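Long-range contacts in thermotoga maritima TmcAL (Thermotoga maritima, PDB 5Y0T), which belongs to the HIGH nucleotidyl transferase family of the HUP clan and binds adenosine-5'-rp-alpha-thio-triphosphate in a pocket: residues Tyr32-Met37 with Val66-Pro71; Asp51-Ala56 with Tyr336-Gly341; Phe256-Phe261 with Val285-Thr290. All blocks are in the same frame, centred on the assembly; numbering follows the deposited sequence.

Contact 1: Tyr32-Met37 with Val66-Pro71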
loop_
_atom_site.group_PDB
_atom_site.type_symbol
_atom_site.label_atom_id
_atom_site.label_comp_id
_atom_site.label_asym_id
_atom_site.label_seq_id
_atom_site.Cartn_x
_atom_site.Cartn_y
_atom_site.Cartn_z
ATOM N N TYR A 32 -1.311 -30.611 -31.024
ATOM C CA TYR A 32 -1.857 -29.855 -29.894
ATOM C C TYR A 32 -1.344 -28.429 -29.916
ATOM O O TYR A 32 -0.287 -28.160 -30.469
ATOM C CB TYR A 32 -1.477 -30.495 -28.543
ATOM C CG TYR A 32 -1.869 -31.952 -28.427
ATOM C CD1 TYR A 32 -3.129 -32.321 -27.940
ATOM C CD2 TYR A 32 -0.981 -32.959 -28.806
ATOM C CE1 TYR A 32 -3.493 -33.648 -27.835
ATOM C CE2 TYR A 32 -1.341 -34.288 -28.714
ATOM C CZ TYR A 32 -2.596 -34.621 -28.226
ATOM O OH TYR A 32 -2.945 -35.934 -28.139
ATOM N N THR A 33 -2.084 -27.533 -29.269
ATOM C CA THR A 33 -1.694 -26.134 -29.130
ATOM C C THR A 33 -1.698 -25.737 -27.653
ATOM O O THR A 33 -2.682 -25.944 -26.953
ATOM C CB THR A 33 -2.648 -25.219 -29.913
ATOM O OG1 THR A 33 -2.568 -25.550 -31.302
ATOM C CG2 THR A 33 -2.291 -23.753 -29.728
ATOM N N ILE A 34 -0.585 -25.177 -27.203
ATOM C CA ILE A 34 -0.408 -24.759 -25.830
ATOM C C ILE A 34 -0.148 -23.260 -25.803
ATOM O O ILE A 34 0.694 -22.765 -26.552
ATOM C CB ILE A 34 0.762 -25.506 -25.181
ATOM C CG1 ILE A 34 0.452 -27.011 -25.103
ATOM C CG2 ILE A 34 1.062 -24.932 -23.806
ATOM C CD1 ILE A 34 1.661 -27.839 -24.663
ATOM N N ALA A 35 -0.870 -22.532 -24.957
ATOM C CA ALA A 35 -0.626 -21.088 -24.815
ATOM C C ALA A 35 -0.024 -20.787 -23.456
ATOM O O ALA A 35 -0.431 -21.384 -22.472
ATOM C CB ALA A 35 -1.917 -20.302 -24.998
ATOM N N VAL A 36 0.964 -19.894 -23.416
ATOM C CA VAL A 36 1.428 -19.321 -22.157
ATOM C C VAL A 36 0.940 -17.885 -22.173
ATOM O O VAL A 36 1.249 -17.120 -23.088
ATOM C CB VAL A 36 2.988 -19.427 -21.956
ATOM C CG1 VAL A 36 3.796 -18.668 -23.050
ATOM C CG2 VAL A 36 3.388 -18.955 -20.547
ATOM N N MET A 37 0.144 -17.546 -21.156
ATOM C CA MET A 37 -0.654 -16.332 -21.136
ATOM C C MET A 37 -0.367 -15.517 -19.876
ATOM O O MET A 37 -0.321 -16.059 -18.775
ATOM C CB MET A 37 -2.155 -16.679 -21.193
ATOM C CG MET A 37 -3.101 -15.485 -21.359
ATOM S SD MET A 37 -4.837 -15.957 -21.194
ATOM C CE MET A 37 -4.946 -16.029 -19.399
ATOM N N VAL A 66 -4.354 -26.333 -24.004
ATOM C CA VAL A 66 -3.862 -26.097 -22.636
ATOM C C VAL A 66 -3.391 -24.650 -22.474
ATOM O O VAL A 66 -2.643 -24.146 -23.305
ATOM C CB VAL A 66 -2.678 -27.030 -22.282
ATOM C CG1 VAL A 66 -2.229 -26.832 -20.813
ATOM C CG2 VAL A 66 -3.037 -28.523 -22.564
ATOM N N VAL A 67 -3.814 -23.998 -21.394
ATOM C CA VAL A 67 -3.382 -22.634 -21.098
ATOM C C VAL A 67 -2.529 -22.641 -19.833
ATOM O O VAL A 67 -2.941 -23.189 -18.815
ATOM C CB VAL A 67 -4.562 -21.649 -20.879
ATOM C CG1 VAL A 67 -4.019 -20.254 -20.507
ATOM C CG2 VAL A 67 -5.442 -21.557 -22.136
ATOM N N LEU A 68 -1.342 -22.050 -19.937
ATOM C CA LEU A 68 -0.394 -21.902 -18.830
ATOM C C LEU A 68 -0.322 -20.445 -18.422
ATOM O O LEU A 68 -0.489 -19.567 -19.262
ATOM C CB LEU A 68 0.999 -22.374 -19.243
ATOM C CG LEU A 68 1.036 -23.661 -20.068
ATOM C CD1 LEU A 68 2.468 -23.989 -20.541
ATOM C CD2 LEU A 68 0.463 -24.789 -19.253
ATOM N N GLU A 69 -0.089 -20.169 -17.141
ATOM C CA GLU A 69 0.167 -18.786 -16.749
ATOM C C GLU A 69 1.646 -18.427 -16.912
ATOM O O GLU A 69 2.527 -19.160 -16.458
ATOM C CB GLU A 69 -0.257 -18.514 -15.298
ATOM C CG GLU A 69 -0.050 -17.046 -14.942
ATOM C CD GLU A 69 -0.608 -16.649 -13.577
ATOM O OE1 GLU A 69 -1.155 -17.522 -12.858
ATOM O OE2 GLU A 69 -0.483 -15.457 -13.223
ATOM N N LEU A 70 1.908 -17.308 -17.577
ATOM C CA LEU A 70 3.241 -16.701 -17.574
ATOM C C LEU A 70 3.376 -15.998 -16.225
ATOM O O LEU A 70 2.603 -15.090 -15.937
ATOM C CB LEU A 70 3.388 -15.714 -18.738
ATOM C CG LEU A 70 4.683 -14.878 -18.820
ATOM C CD1 LEU A 70 5.882 -15.799 -18.979
ATOM C CD2 LEU A 70 4.617 -13.885 -19.964
ATOM N N PRO A 71 4.319 -16.440 -15.371
ATOM C CA PRO A 71 4.356 -15.834 -14.028
ATOM C C PRO A 71 4.490 -14.319 -14.055
ATOM O O PRO A 71 5.143 -13.774 -14.954
ATOM C CB PRO A 71 5.591 -16.490 -13.384
ATOM C CG PRO A 71 5.571 -17.892 -14.004
ATOM C CD PRO A 71 5.226 -17.595 -15.477
#

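Contact 2: Asp51-Ala56 with Tyr336-Gly341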
loop_
_atom_site.group_PDB
_atom_site.type_symbol
_atom_site.label_atom_id
_atom_site.label_comp_id
_atom_site.label_asym_id
_atom_site.label_seq_id
_atom_site.Cartn_x
_atom_site.Cartn_y
_atom_site.Cartn_z
ATOM N N ASP A 51 -10.372 -11.225 -15.821
ATOM C CA ASP A 51 -9.247 -11.916 -15.186
ATOM C C ASP A 51 -8.779 -13.133 -15.976
ATOM O O ASP A 51 -9.338 -13.472 -17.018
ATOM C CB ASP A 51 -9.568 -12.278 -13.714
ATOM C CG ASP A 51 -10.561 -13.419 -13.547
ATOM O OD1 ASP A 51 -10.916 -14.129 -14.516
ATOM O OD2 ASP A 51 -10.987 -13.614 -12.384
ATOM N N LYS A 52 -7.725 -13.774 -15.483
ATOM C CA LYS A 52 -7.046 -14.810 -16.258
ATOM C C LYS A 52 -7.890 -16.075 -16.368
ATOM O O LYS A 52 -7.752 -16.839 -17.328
ATOM C CB LYS A 52 -5.681 -15.131 -15.624
ATOM C CG LYS A 52 -5.808 -15.765 -14.231
ATOM C CD LYS A 52 -4.477 -15.725 -13.478
ATOM C CE LYS A 52 -4.642 -16.326 -12.073
ATOM N NZ LYS A 52 -3.345 -16.299 -11.308
ATOM N N PHE A 53 -8.782 -16.296 -15.408
ATOM C CA PHE A 53 -9.642 -17.484 -15.472
ATOM C C PHE A 53 -10.662 -17.345 -16.607
ATOM O O PHE A 53 -10.927 -18.288 -17.365
ATOM C CB PHE A 53 -10.328 -17.701 -14.120
ATOM C CG PHE A 53 -9.347 -17.854 -12.977
ATOM C CD1 PHE A 53 -8.527 -18.962 -12.901
ATOM C CD2 PHE A 53 -9.246 -16.885 -12.000
ATOM C CE1 PHE A 53 -7.618 -19.099 -11.856
ATOM C CE2 PHE A 53 -8.339 -17.018 -10.959
ATOM C CZ PHE A 53 -7.533 -18.124 -10.892
ATOM N N ALA A 54 -11.218 -16.152 -16.742
ATOM C CA ALA A 54 -12.111 -15.864 -17.859
ATOM C C ALA A 54 -11.361 -15.907 -19.195
ATOM O O ALA A 54 -11.834 -16.489 -20.178
ATOM C CB ALA A 54 -12.778 -14.502 -17.660
ATOM N N ARG A 55 -10.188 -15.293 -19.244
ATOM C CA ARG A 55 -9.466 -15.238 -20.514
ATOM C C ARG A 55 -8.895 -16.623 -20.883
ATOM O O ARG A 55 -8.816 -16.966 -22.060
ATOM C CB ARG A 55 -8.377 -14.153 -20.461
ATOM C CG ARG A 55 -8.927 -12.769 -20.849
ATOM C CD ARG A 55 -8.120 -11.598 -20.252
ATOM N NE ARG A 55 -6.675 -11.794 -20.391
ATOM C CZ ARG A 55 -5.867 -12.010 -19.362
ATOM N NH1 ARG A 55 -6.360 -12.016 -18.122
ATOM N NH2 ARG A 55 -4.572 -12.200 -19.560
ATOM N N ALA A 56 -8.539 -17.433 -19.885
ATOM C CA ALA A 56 -8.139 -18.828 -20.159
ATOM C C ALA A 56 -9.273 -19.611 -20.823
ATOM O O ALA A 56 -9.062 -20.375 -21.781
ATOM C CB ALA A 56 -7.699 -19.533 -18.871
ATOM N N TYR A 336 8.084 -23.179 -12.127
ATOM C CA TYR A 336 6.923 -24.081 -12.193
ATOM C C TYR A 336 6.127 -23.810 -13.462
ATOM O O TYR A 336 6.231 -22.736 -14.069
ATOM C CB TYR A 336 5.985 -23.906 -10.959
ATOM C CG TYR A 336 5.654 -22.445 -10.728
ATOM C CD1 TYR A 336 4.616 -21.820 -11.413
ATOM C CD2 TYR A 336 6.433 -21.669 -9.874
ATOM C CE1 TYR A 336 4.352 -20.465 -11.239
ATOM C CE2 TYR A 336 6.175 -20.326 -9.696
ATOM C CZ TYR A 336 5.137 -19.726 -10.360
ATOM O OH TYR A 336 4.918 -18.370 -10.170
ATOM N N ILE A 337 5.327 -24.786 -13.843
ATOM C CA ILE A 337 4.362 -24.603 -14.905
ATOM C C ILE A 337 2.973 -24.553 -14.280
ATOM O O ILE A 337 2.499 -25.557 -13.752
ATOM C CB ILE A 337 4.430 -25.743 -15.937
ATOM C CG1 ILE A 337 5.800 -25.740 -16.633
ATOM C CG2 ILE A 337 3.319 -25.562 -16.964
ATOM C CD1 ILE A 337 6.161 -27.071 -17.315
ATOM N N ARG A 338 2.319 -23.396 -14.350
ATOM C CA ARG A 338 0.978 -23.245 -13.772
ATOM C C ARG A 338 -0.077 -23.523 -14.846
ATOM O O ARG A 338 -0.094 -22.854 -15.862
ATOM C CB ARG A 338 0.781 -21.829 -13.191
ATOM C CG ARG A 338 -0.684 -21.505 -12.791
ATOM C CD ARG A 338 -1.048 -22.072 -11.410
ATOM N NE ARG A 338 -2.448 -21.787 -11.060
ATOM C CZ ARG A 338 -2.855 -20.647 -10.510
ATOM N NH1 ARG A 338 -1.968 -19.696 -10.220
ATOM N NH2 ARG A 338 -4.140 -20.467 -10.220
ATOM N N ILE A 339 -0.957 -24.493 -14.609
ATOM C CA ILE A 339 -2.033 -24.800 -15.552
ATOM C C ILE A 339 -3.249 -23.954 -15.210
ATOM O O ILE A 339 -3.789 -24.094 -14.121
ATOM C CB ILE A 339 -2.471 -26.285 -15.494
ATOM C CG1 ILE A 339 -1.285 -27.250 -15.640
ATOM C CG2 ILE A 339 -3.597 -26.561 -16.508
ATOM C CD1 ILE A 339 -0.445 -27.036 -16.845
ATOM N N LEU A 340 -3.637 -23.036 -16.097
ATOM C CA LEU A 340 -4.868 -22.271 -15.901
ATOM C C LEU A 340 -6.099 -22.953 -16.483
ATOM O O LEU A 340 -7.219 -22.668 -16.062
ATOM C CB LEU A 340 -4.734 -20.871 -16.502
ATOM C CG LEU A 340 -3.731 -19.943 -15.814
ATOM C CD1 LEU A 340 -3.680 -18.654 -16.595
ATOM C CD2 LEU A 340 -4.092 -19.679 -14.314
ATOM N N GLY A 341 -5.902 -23.841 -17.459
ATOM C CA GLY A 341 -7.024 -24.540 -18.046
ATOM C C GLY A 341 -6.617 -25.501 -19.150
ATOM O O GLY A 341 -5.520 -25.391 -19.719
#

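Contact 3: Phe256-Phe261 with Val285-Thr290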
loop_
_atom_site.group_PDB
_atom_site.type_symbol
_atom_site.label_atom_id
_atom_site.label_comp_id
_atom_site.label_asym_id
_atom_site.label_seq_id
_atom_site.Cartn_x
_atom_site.Cartn_y
_atom_site.Cartn_z
ATOM N N PHE A 256 -5.105 3.911 -5.477
ATOM C CA PHE A 256 -4.297 3.024 -4.641
ATOM C C PHE A 256 -2.813 3.223 -4.912
ATOM O O PHE A 256 -2.030 3.397 -3.978
ATOM C CB PHE A 256 -4.618 1.528 -4.826
ATOM C CG PHE A 256 -3.903 0.667 -3.819
ATOM C CD1 PHE A 256 -2.606 0.239 -4.043
ATOM C CD2 PHE A 256 -4.503 0.356 -2.609
ATOM C CE1 PHE A 256 -1.929 -0.503 -3.089
ATOM C CE2 PHE A 256 -3.828 -0.394 -1.646
ATOM C CZ PHE A 256 -2.547 -0.815 -1.888
ATOM N N LEU A 257 -2.430 3.165 -6.185
ATOM C CA LEU A 257 -1.026 3.272 -6.567
ATOM C C LEU A 257 -0.429 4.582 -6.071
ATOM O O LEU A 257 0.644 4.613 -5.452
ATOM C CB LEU A 257 -0.885 3.166 -8.092
ATOM C CG LEU A 257 -1.222 1.787 -8.645
ATOM C CD1 LEU A 257 -1.185 1.789 -10.171
ATOM C CD2 LEU A 257 -0.276 0.756 -8.076
ATOM N N LEU A 258 -1.155 5.667 -6.312
ATOM C CA LEU A 258 -0.655 6.982 -5.961
ATOM C C LEU A 258 -0.527 7.109 -4.441
ATOM O O LEU A 258 0.486 7.615 -3.936
ATOM C CB LEU A 258 -1.563 8.078 -6.536
ATOM C CG LEU A 258 -1.170 9.518 -6.168
ATOM C CD1 LEU A 258 0.276 9.793 -6.570
ATOM C CD2 LEU A 258 -2.105 10.537 -6.827
ATOM N N SER A 259 -1.539 6.635 -3.720
ATOM C CA SER A 259 -1.528 6.697 -2.261
ATOM C C SER A 259 -0.407 5.825 -1.689
ATOM O O SER A 259 0.279 6.204 -0.743
ATOM C CB SER A 259 -2.886 6.258 -1.692
ATOM O OG SER A 259 -3.912 7.175 -2.038
ATOM N N PHE A 260 -0.227 4.657 -2.278
ATOM C CA PHE A 260 0.823 3.737 -1.858
ATOM C C PHE A 260 2.218 4.393 -2.027
ATOM O O PHE A 260 3.062 4.310 -1.135
ATOM C CB PHE A 260 0.686 2.427 -2.659
ATOM C CG PHE A 260 1.720 1.383 -2.328
ATOM C CD1 PHE A 260 2.953 1.384 -2.969
ATOM C CD2 PHE A 260 1.452 0.385 -1.403
ATOM C CE1 PHE A 260 3.912 0.428 -2.671
ATOM C CE2 PHE A 260 2.415 -0.585 -1.100
ATOM C CZ PHE A 260 3.646 -0.555 -1.739
ATOM N N PHE A 261 2.441 5.104 -3.131
ATOM C CA PHE A 261 3.749 5.743 -3.350
ATOM C C PHE A 261 4.028 6.852 -2.338
ATOM O O PHE A 261 5.182 7.144 -2.054
ATOM C CB PHE A 261 3.873 6.298 -4.777
ATOM C CG PHE A 261 3.666 5.259 -5.840
ATOM C CD1 PHE A 261 3.926 3.925 -5.573
ATOM C CD2 PHE A 261 3.171 5.607 -7.084
ATOM C CE1 PHE A 261 3.712 2.946 -6.532
ATOM C CE2 PHE A 261 2.948 4.634 -8.046
ATOM C CZ PHE A 261 3.219 3.303 -7.775
ATOM N N VAL A 285 8.835 12.430 -5.833
ATOM C CA VAL A 285 8.349 13.800 -5.954
ATOM C C VAL A 285 6.964 13.849 -6.599
ATOM O O VAL A 285 6.070 14.512 -6.087
ATOM C CB VAL A 285 9.332 14.674 -6.768
ATOM C CG1 VAL A 285 8.795 16.097 -6.926
ATOM C CG2 VAL A 285 10.698 14.705 -6.096
ATOM N N CYS A 286 6.779 13.134 -7.710
ATOM C CA CYS A 286 5.502 13.195 -8.419
ATOM C C CYS A 286 4.352 12.625 -7.599
ATOM O O CYS A 286 3.214 13.084 -7.715
ATOM C CB CYS A 286 5.590 12.466 -9.763
ATOM S SG CYS A 286 6.632 13.351 -10.959
ATOM N N ALA A 287 4.646 11.629 -6.768
ATOM C CA ALA A 287 3.611 11.036 -5.917
ATOM C C ALA A 287 3.059 12.070 -4.936
ATOM O O ALA A 287 1.868 12.083 -4.626
ATOM C CB ALA A 287 4.163 9.837 -5.162
ATOM N N ARG A 288 3.940 12.918 -4.434
ATOM C CA ARG A 288 3.551 13.937 -3.465
ATOM C C ARG A 288 2.972 15.204 -4.100
ATOM O O ARG A 288 2.202 15.929 -3.462
ATOM C CB ARG A 288 4.747 14.269 -2.571
ATOM C CG ARG A 288 5.035 13.144 -1.580
ATOM C CD ARG A 288 6.506 13.044 -1.199
ATOM N NE ARG A 288 6.712 11.950 -0.251
ATOM C CZ ARG A 288 6.741 10.658 -0.578
ATOM N NH1 ARG A 288 6.588 10.276 -1.841
ATOM N NH2 ARG A 288 6.923 9.738 0.365
ATOM N N GLN A 289 3.359 15.490 -5.339
ATOM C CA GLN A 289 2.903 16.713 -5.994
ATOM C C GLN A 289 1.665 16.569 -6.892
ATOM O O GLN A 289 1.061 17.575 -7.275
ATOM C CB GLN A 289 4.055 17.307 -6.797
ATOM C CG GLN A 289 5.182 17.808 -5.909
ATOM C CD GLN A 289 4.697 18.767 -4.821
ATOM O OE1 GLN A 289 3.888 19.667 -5.075
ATOM N NE2 GLN A 289 5.196 18.578 -3.603
ATOM N N THR A 290 1.255 15.336 -7.190
ATOM C CA THR A 290 0.078 15.127 -8.028
ATOM C C THR A 290 -1.063 14.500 -7.227
ATOM O O THR A 290 -0.835 13.885 -6.185
ATOM C CB THR A 290 0.384 14.231 -9.269
ATOM O OG1 THR A 290 0.786 12.920 -8.845
ATOM C CG2 THR A 290 1.468 14.866 -10.140
#

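Contact 1: Tyr32-Met37 with Val66-Pro71
The carbonyl oxygen of Ala-35 is gripped twice by the neighbouring strand. Leu-68 N donates to Ala-35 O at 2.8 Å, and Val-67 CA lends a C-H contact. This is a pair of parallel strands from the Rossmann-like sheet of the HUP clan. Strand 32-38, helix 52-61 and strand 66-70 form a beta-alpha-beta crossover. Further bonds run from Ala-35 N to Val-66 O (2.9 Å) and from Met-37 N to Leu-68 O (2.8 Å). The bond at the start, Val-66 N to Thr-33 O, is weak.

Ile-34, Val-36, Val-66 and Leu-68 share one face of the sheet. Ile-34 CG2 meets Leu-68 CD1 at 3.7 Å, and the two side chains cross obliquely. Helices 79-92 and 346-356 cover this face. The other face carries Ala-35, Met-37, Val-67 and Glu-69. There Met-37 CB lies 4.1 Å from Val-67 CG1. The carboxylate of Glu-69 turns to Lys-52 in a salt bridge.

With chi1 at 61°, Val-36 sends CG2 anti to its own N and across to Leu-70, where it lies 3.7 Å from CB. Beside it the last bond of the ladder is straight at the hydrogen (170°), but Leu-70 N meets Met-37 O, 2.8 Å away, from above the carbonyl plane, 53° out of it.

Contact 2: Asp51-Ala56 with Tyr336-Gly341
Lys-52 places CG between its backbone N and carbonyl carbon (chi1 66°), then runs straight out to NZ. Arg-338 bends at chi2 (82°), which swings its guanidinium round to meet the lysine. The two side chains cross at about a right angle, and Lys-52 NZ comes to 3.8 Å from Arg-338 NH1. Both cations turn to one anion: Lys-52 NZ and Arg-338 NH2 each form a salt bridge with Asp-413 OD2. This carboxylate would be expected to offset much of the gathered positive charge.

Phe-53 adds its ring to the cluster. Arg-338 NH2 lies at the ring edge, near its plane, 4.1 Å from Phe-53 CE1. The ring and guanidinium planes are 54° apart, so they do not stack. Lys-52 CG sits over the centre of one ring face.

Leu-340 makes the apolar part of the contact. Its CD2 lies 4.1 Å from Lys-52 CD and also rests over one face of the Arg-338 guanidinium, offset toward the rim. Its CB meets Ala-56 CB at 4.0 Å.

Asp-51 is the N-cap of the helix. Its OD1 accepts from Ala-54 N at 3.0 Å, while OD2 forms a salt bridge with Arg-412. The cap closes the first turn, from which Lys-52 and Phe-53 project.

The first turn of helix 52-61 thus packs on strand 337-343 of the mixed sheet. That strand runs antiparallel to strand 66-70, and Leu-340 and Gly-341 both face Val-67 in a classic beta bulge. Ala-56 also touches Val-67, so at this residue the helix meets both strands, while helix 231-242 touches it at Ala-54.

Contact 3: Phe256-Phe261 with Val285-Thr290
Two apolar pairs join these helices. Phe-261 CB meets Ala-287 CB at 3.6 Å, and Leu-258 CD1 lies 4.1 Å from the same Ala-287 CB. At this alanine, which has only a CB, the backbones come near, with 5.9 Å between Phe-261 CA and Ala-287 CA. The ring of Phe-261 leads away to meet the rings of Phe-283 and Phe-296.

Methyl groups also meet carbonyl oxygens. Leu-258 has CG anti to its backbone N (chi1 177°), which carries both methyls to the end of the other helix. Its CD1 lies 3.4 Å from Ala-287 O, and its CD2 lies 3.6 Å from Thr-290 O. Both oxygens accept from Arg-262.

The polar links are fewer. Arg-288 NH1 gives a weak bond to Phe-261 O at 3.4 Å. The guanidinium has other acceptors: NH2 bonds to Lys-264 O and NH1 to His-284 O. Thr-290 OG1 donates to Cys-286 O at 2.7 Å, from 31° off the carbonyl plane. This ties the residue after the helix back to its last turn.

One covalent link lies nearby, the disulfide from Cys-286 to Cys-299.

Phe-256 stacks on Phe-256 of the second subunit. Here two helices of an all-helical region pack across a small residue, their segments crossing at -112°, with helix 254-261 itself forming part of the interface with the second subunit.

How the contacts relate
Contacts 1 and 2 are neighbours, with centres 7 Å apart, and both are buried at the mixed sheet. They share elements: helix 52-61 lies between strands 32-38 and 66-70 in the chain, and strand 66-70 pairs with strand 337-343. The backbone of Val-67 probably hydrogen-bonds to Leu-340 N and Gly-341 O, and Met-37 CE packs on Lys-52 O. Contact 3 stands apart, about 17 Å from either by nearest atoms. It is buried too, but in a helical region next to the second subunit. Contact 1 is a backbone ladder, contact 2 a cluster of charged and apolar side chains, and contact 3 a small helix crossing of methyl groups against an alanine and carbonyl oxygens, with one weak arginine bond.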